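Tyrosine-protein phosphatase YwqE (Bacillus subtilis, PDB 3QY7) removes phosphate from phosphotyrosine residues of the proteins YwqD, YwqF and Ssb, as a manganese-dependent phosphatase of the PHP-like type. Local coordinates at residues Q120-L125 / P132-P137; G85-D90 / K103-E108. One frame throughout, in Å; residues are numbered along the deposited sequence.

Contact 1. Residues Q120-L125 / P132-P137; sequences QLFYDL and PVIAHP. With FE (Fe (III) ion), chain B.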
loop_
_atom_site.group_PDB
_atom_site.type_symbol
_atom_site.label_atom_id
_atom_site.label_comp_id
_atom_site.label_asym_id
_atom_site.label_seq_id
_atom_site.Cartn_x
_atom_site.Cartn_y
_atom_site.Cartn_z
ATOM N N GLN A 120 -8.388 16.145 -9.285
ATOM C CA GLN A 120 -9.156 15.947 -10.517
ATOM C C GLN A 120 -9.109 14.479 -10.942
ATOM O O GLN A 120 -10.151 13.874 -11.227
ATOM C CB GLN A 120 -8.644 16.871 -11.644
ATOM C CG GLN A 120 -9.542 16.931 -12.898
ATOM C CD GLN A 120 -10.992 17.293 -12.586
ATOM O OE1 GLN A 120 -11.282 18.333 -11.985
ATOM N NE2 GLN A 120 -11.907 16.428 -12.985
ATOM N N LEU A 121 -7.906 13.906 -10.945
ATOM C CA LEU A 121 -7.728 12.482 -11.271
ATOM C C LEU A 121 -8.550 11.580 -10.368
ATOM O O LEU A 121 -9.216 10.654 -10.842
ATOM C CB LEU A 121 -6.252 12.077 -11.203
ATOM C CG LEU A 121 -5.933 10.579 -11.387
ATOM C CD1 LEU A 121 -6.365 10.071 -12.748
ATOM C CD2 LEU A 121 -4.465 10.357 -11.182
ATOM N N PHE A 122 -8.487 11.848 -9.066
ATOM C CA PHE A 122 -9.176 11.032 -8.078
ATOM C C PHE A 122 -10.696 11.147 -8.231
ATOM O O PHE A 122 -11.438 10.176 -8.004
ATOM C CB PHE A 122 -8.709 11.426 -6.667
ATOM C CG PHE A 122 -7.295 10.965 -6.327
ATOM C CD1 PHE A 122 -6.452 10.411 -7.293
ATOM C CD2 PHE A 122 -6.812 11.114 -5.032
ATOM C CE1 PHE A 122 -5.159 9.987 -6.983
ATOM C CE2 PHE A 122 -5.508 10.703 -4.711
ATOM C CZ PHE A 122 -4.690 10.141 -5.681
ATOM N N TYR A 123 -11.153 12.345 -8.606
ATOM C CA TYR A 123 -12.572 12.580 -8.864
ATOM C C TYR A 123 -13.039 11.758 -10.063
ATOM O O TYR A 123 -14.083 11.084 -10.013
ATOM C CB TYR A 123 -12.835 14.066 -9.113
ATOM C CG TYR A 123 -14.273 14.350 -9.471
ATOM C CD1 TYR A 123 -15.250 14.466 -8.483
ATOM C CD2 TYR A 123 -14.659 14.475 -10.798
ATOM C CE1 TYR A 123 -16.581 14.716 -8.811
ATOM C CE2 TYR A 123 -15.976 14.719 -11.135
ATOM C CZ TYR A 123 -16.931 14.837 -10.142
ATOM O OH TYR A 123 -18.244 15.083 -10.494
ATOM N N ASP A 124 -12.238 11.807 -11.118
ATOM C CA ASP A 124 -12.494 11.063 -12.337
ATOM C C ASP A 124 -12.551 9.565 -12.049
ATOM O O ASP A 124 -13.472 8.878 -12.503
ATOM C CB ASP A 124 -11.428 11.381 -13.385
ATOM C CG ASP A 124 -11.513 12.814 -13.904
ATOM O OD1 ASP A 124 -12.556 13.483 -13.702
ATOM O OD2 ASP A 124 -10.534 13.262 -14.529
ATOM N N LEU A 125 -11.602 9.060 -11.256
ATOM C CA LEU A 125 -11.573 7.625 -10.951
ATOM C C LEU A 125 -12.793 7.164 -10.155
ATOM O O LEU A 125 -13.347 6.103 -10.431
ATOM C CB LEU A 125 -10.250 7.226 -10.263
ATOM C CG LEU A 125 -8.954 7.368 -11.070
ATOM C CD1 LEU A 125 -7.747 7.178 -10.141
ATOM C CD2 LEU A 125 -8.865 6.390 -12.261
ATOM N N PRO A 132 -9.122 5.522 -5.300
ATOM C CA PRO A 132 -7.670 5.674 -5.269
ATOM C C PRO A 132 -7.171 5.536 -3.838
ATOM O O PRO A 132 -7.774 6.105 -2.918
ATOM C CB PRO A 132 -7.435 7.109 -5.782
ATOM C CG PRO A 132 -8.725 7.825 -5.525
ATOM C CD PRO A 132 -9.823 6.788 -5.591
ATOM N N VAL A 133 -6.105 4.755 -3.671
ATOM C CA VAL A 133 -5.439 4.585 -2.384
ATOM C C VAL A 133 -4.077 5.227 -2.475
ATOM O O VAL A 133 -3.213 4.768 -3.244
ATOM C CB VAL A 133 -5.282 3.103 -2.020
ATOM C CG1 VAL A 133 -4.639 2.969 -0.612
ATOM C CG2 VAL A 133 -6.666 2.423 -2.012
ATOM N N ILE A 134 -3.887 6.284 -1.688
ATOM C CA ILE A 134 -2.610 7.006 -1.658
ATOM C C ILE A 134 -1.592 6.173 -0.893
ATOM O O ILE A 134 -1.826 5.837 0.277
ATOM C CB ILE A 134 -2.791 8.372 -0.957
ATOM C CG1 ILE A 134 -3.782 9.227 -1.764
ATOM C CG2 ILE A 134 -1.434 9.115 -0.841
ATOM C CD1 ILE A 134 -4.355 10.412 -0.990
ATOM N N ALA A 135 -0.483 5.866 -1.556
ATOM C CA ALA A 135 0.623 5.129 -0.926
ATOM C C ALA A 135 1.376 6.044 0.041
ATOM O O ALA A 135 1.731 7.174 -0.296
ATOM C CB ALA A 135 1.551 4.566 -1.962
ATOM N N HIS A 136 1.597 5.517 1.241
ATOM C CA HIS A 136 2.445 6.133 2.264
ATOM C C HIS A 136 2.409 7.663 2.280
ATOM O O HIS A 136 3.434 8.295 2.059
ATOM C CB HIS A 136 3.890 5.627 2.180
ATOM C CG HIS A 136 4.476 5.660 0.805
ATOM N ND1 HIS A 136 4.794 6.835 0.152
ATOM C CD2 HIS A 136 4.811 4.659 -0.045
ATOM C CE1 HIS A 136 5.302 6.549 -1.032
ATOM N NE2 HIS A 136 5.331 5.235 -1.173
ATOM N N PRO A 137 1.241 8.242 2.569
ATOM C CA PRO A 137 1.169 9.704 2.576
ATOM C C PRO A 137 2.091 10.314 3.635
ATOM O O PRO A 137 2.542 11.462 3.459
ATOM C CB PRO A 137 -0.307 9.987 2.895
ATOM C CG PRO A 137 -0.775 8.747 3.623
ATOM C CD PRO A 137 -0.060 7.631 2.902
HETATM FE FE FE B . 6.406 4.122 -2.755
HETATM O O HOH W 1 8.244 4.839 -1.712
HETATM O O HOH W 2 6.227 2.400 -1.648
#

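Contact 2. Residues G85-D90 / K103-E108; sequences GEVEQD and KYILIE. With FE (Fe (III) ion), chain B.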
loop_
_atom_site.group_PDB
_atom_site.type_symbol
_atom_site.label_atom_id
_atom_site.label_comp_id
_atom_site.label_asym_id
_atom_site.label_seq_id
_atom_site.Cartn_x
_atom_site.Cartn_y
_atom_site.Cartn_z
ATOM N N GLY A 85 -0.450 11.635 -15.686
ATOM C CA GLY A 85 -1.688 12.223 -16.194
ATOM C C GLY A 85 -2.677 11.247 -16.808
ATOM O O GLY A 85 -3.883 11.480 -16.761
ATOM N N GLU A 86 -2.164 10.150 -17.363
ATOM C CA GLU A 86 -2.963 9.232 -18.175
ATOM C C GLU A 86 -3.367 7.952 -17.434
ATOM O O GLU A 86 -3.684 6.944 -18.066
ATOM C CB GLU A 86 -2.207 8.869 -19.465
ATOM C CG GLU A 86 -1.905 10.047 -20.407
ATOM C CD GLU A 86 -0.769 10.941 -19.921
ATOM O OE1 GLU A 86 0.147 10.443 -19.228
ATOM O OE2 GLU A 86 -0.786 12.151 -20.241
ATOM N N VAL A 87 -3.354 7.993 -16.100
ATOM C CA VAL A 87 -3.740 6.826 -15.290
ATOM C C VAL A 87 -5.142 6.302 -15.635
ATOM O O VAL A 87 -5.332 5.098 -15.802
ATOM C CB VAL A 87 -3.625 7.105 -13.769
ATOM C CG1 VAL A 87 -4.403 6.059 -12.955
ATOM C CG2 VAL A 87 -2.162 7.134 -13.343
ATOM N N GLU A 88 -6.115 7.206 -15.750
ATOM C CA GLU A 88 -7.502 6.809 -15.984
ATOM C C GLU A 88 -7.651 6.110 -17.335
ATOM O O GLU A 88 -8.313 5.068 -17.439
ATOM C CB GLU A 88 -8.431 8.022 -15.869
ATOM C CG GLU A 88 -9.899 7.688 -15.642
ATOM C CD GLU A 88 -10.687 7.563 -16.934
ATOM O OE1 GLU A 88 -10.325 8.239 -17.926
ATOM O OE2 GLU A 88 -11.669 6.793 -16.954
ATOM N N GLN A 89 -7.006 6.668 -18.354
ATOM C CA GLN A 89 -7.027 6.085 -19.689
ATOM C C GLN A 89 -6.337 4.716 -19.719
ATOM O O GLN A 89 -6.927 3.732 -20.194
ATOM C CB GLN A 89 -6.404 7.056 -20.696
ATOM C CG GLN A 89 -7.210 8.355 -20.848
ATOM C CD GLN A 89 -6.358 9.613 -20.734
ATOM O OE1 GLN A 89 -5.138 9.575 -20.913
ATOM N NE2 GLN A 89 -7.001 10.736 -20.432
ATOM N N ASP A 90 -5.113 4.653 -19.184
ATOM C CA ASP A 90 -4.296 3.429 -19.220
ATOM C C ASP A 90 -4.899 2.264 -18.433
ATOM O O ASP A 90 -4.714 1.103 -18.795
ATOM C CB ASP A 90 -2.862 3.702 -18.755
ATOM C CG ASP A 90 -2.090 4.581 -19.724
ATOM O OD1 ASP A 90 -2.690 5.045 -20.721
ATOM O OD2 ASP A 90 -0.882 4.810 -19.488
ATOM N N LYS A 103 -11.573 -2.558 -7.256
ATOM C CA LYS A 103 -11.770 -1.138 -7.509
ATOM C C LYS A 103 -10.709 -0.263 -6.862
ATOM O O LYS A 103 -10.702 0.936 -7.091
ATOM C CB LYS A 103 -13.142 -0.698 -7.018
ATOM C CG LYS A 103 -13.270 -0.555 -5.513
ATOM C CD LYS A 103 -14.658 -0.100 -5.133
ATOM C CE LYS A 103 -15.649 -1.214 -5.290
ATOM N NZ LYS A 103 -17.044 -0.665 -5.217
ATOM N N TYR A 104 -9.848 -0.859 -6.037
ATOM C CA TYR A 104 -8.823 -0.098 -5.315
ATOM C C TYR A 104 -7.535 -0.043 -6.116
ATOM O O TYR A 104 -7.037 -1.065 -6.574
ATOM C CB TYR A 104 -8.577 -0.728 -3.941
ATOM C CG TYR A 104 -9.807 -0.672 -3.073
ATOM C CD1 TYR A 104 -10.058 0.429 -2.260
ATOM C CD2 TYR A 104 -10.764 -1.691 -3.125
ATOM C CE1 TYR A 104 -11.207 0.495 -1.483
ATOM C CE2 TYR A 104 -11.916 -1.640 -2.353
ATOM C CZ TYR A 104 -12.134 -0.544 -1.537
ATOM O OH TYR A 104 -13.273 -0.470 -0.776
ATOM N N ILE A 105 -6.992 1.156 -6.299
ATOM C CA ILE A 105 -5.800 1.324 -7.106
ATOM C C ILE A 105 -4.772 2.074 -6.274
ATOM O O ILE A 105 -5.124 3.062 -5.616
ATOM C CB ILE A 105 -6.104 2.050 -8.466
ATOM C CG1 ILE A 105 -4.841 2.264 -9.296
ATOM C CG2 ILE A 105 -6.936 3.314 -8.276
ATOM C CD1 ILE A 105 -5.108 2.850 -10.687
ATOM N N LEU A 106 -3.536 1.574 -6.272
ATOM C CA LEU A 106 -2.468 2.136 -5.424
ATOM C C LEU A 106 -1.680 3.178 -6.196
ATOM O O LEU A 106 -0.943 2.855 -7.120
ATOM C CB LEU A 106 -1.555 1.007 -4.911
ATOM C CG LEU A 106 -0.484 1.423 -3.888
ATOM C CD1 LEU A 106 -1.113 1.939 -2.605
ATOM C CD2 LEU A 106 0.444 0.255 -3.614
ATOM N N ILE A 107 -1.886 4.435 -5.806
ATOM C CA ILE A 107 -1.295 5.587 -6.472
ATOM C C ILE A 107 -0.292 6.227 -5.524
ATOM O O ILE A 107 -0.636 6.550 -4.384
ATOM C CB ILE A 107 -2.396 6.614 -6.836
ATOM C CG1 ILE A 107 -3.459 5.983 -7.749
ATOM C CG2 ILE A 107 -1.793 7.886 -7.483
ATOM C CD1 ILE A 107 -2.951 5.519 -9.084
ATOM N N GLU A 108 0.923 6.423 -6.018
ATOM C CA GLU A 108 2.014 7.000 -5.239
ATOM C C GLU A 108 2.361 8.366 -5.802
ATOM O O GLU A 108 2.585 8.492 -7.003
ATOM C CB GLU A 108 3.243 6.101 -5.335
ATOM C CG GLU A 108 4.414 6.538 -4.460
ATOM C CD GLU A 108 5.752 6.050 -4.973
ATOM O OE1 GLU A 108 6.621 5.695 -4.146
ATOM O OE2 GLU A 108 5.959 6.003 -6.202
HETATM FE FE FE B . 6.406 4.122 -2.755
HETATM O O HOH W 1 8.244 4.839 -1.712
HETATM O O HOH W 2 6.227 2.400 -1.648
#

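Contact 1. Residues Q120-L125 / P132-P137
The ring of P132 lies over one face of the F122 ring. P132 CB stands 3.7 Å from the centroid of the F122 ring and 10° off its normal, which makes a CH-pi contact. The neighbouring methylene leans toward the root of the phenyl group: P132 CG is 3.5 Å from F122 CG. I134 meets the far end of the same ring from an oblique direction, its CG1 3.7 Å from F122 CE2. The two side chains cross at about a right angle. L125, almost one turn after F122 on the helix, adds a looser touch, with its CD1 4.4 Å from P132 CB.

The torsions account for this grip on the phenyl ring. F122 has CG anti to its carbonyl carbon (chi1 -73°), and from there the ring reaches past P132 as far as I134. I134 has CG1 anti to its own carbonyl carbon in the same way, which brings CG1 and CD1 to the ring.

Helix 118-127 and strand 131-135 form the second half of a beta-alpha-beta unit of the TIM-barrel-like fold. The short segments run at 144° to each other, with axes 9.8 Å apart at closest approach. As in such barrels, the helix packs on the outside of the strand, here through the apolar groups of F122, L125, P132 and I134.

Further out, L153 touches both F122 and I134, and I107 of the adjacent strand touches F122. Just past the strand end, H136 binds the iron ion through NE2 at 2.2 Å. E80 and E108 bind the same ion, as do two waters. A135 CB lies 3.8 Å above the plane of the H136 ring, toward its rim.

Contact 2. Residues G85-D90 / K103-E108
V87, in the first turn of helix 87-92, faces strand 104-108 with its CA 9.2 Å from that of I107. This is too far for backbone contact, and the gap is bridged by three apolar side chains. V87 CG1 is the atom that reaches the strand. It meets I105 CD1 at 4.0 Å and I107 CD1 at 4.2 Å, tip to tip in both cases.

I105 and I107 are two apart in the strand and so project on the same side. They use different shapes to reach one methyl group. I105 is fully stretched. I107 is bent, with chi1 -59° and chi2 -63°. The touch is light: only 80 Å² is buried between the segments. Other groups add to the packing. I81 lies against both isoleucines, and I83 against I107.

At the helix start, E86 holds the N-cap position, and its backbone O accepts a 2.9 Å bond from D90 N. The alternate residues of the strand serve another side. L106 touches H5, E80 and A135. E108 is the last strand residue, and its extended chain carries the carboxylate to the iron ion. OE1 binds the metal at 2.1 Å, while OE2 pairs with R82 in a salt bridge. The salt bridge with R82 is likely to limit rotation of the carboxylate.

The arrangement is that of a beta-alpha-beta unit in a TIM-barrel-like fold: the helix packs outside, and metal ligands sit at the C-terminal ends of the strands.

How the contacts relate
Both contacts are buried packing of a helix on a strand, in consecutive beta-alpha-beta units that share strand 104-108. Strands 104-108 and 131-135 are parallel neighbours in one sheet, tied by probable backbone hydrogen bonds from V133 N to I105 O and from I107 N to V133 O. Contact 1 is broader, burying 202 Å², and rests on an aromatic face. Contact 2 is smaller and purely aliphatic. The two apolar layers adjoin, since F122 reaches across to the contact 2 strand. Beyond the packing, both strands lead to the same iron site, one giving a histidine nitrogen just past its end and the other a carboxylate oxygen.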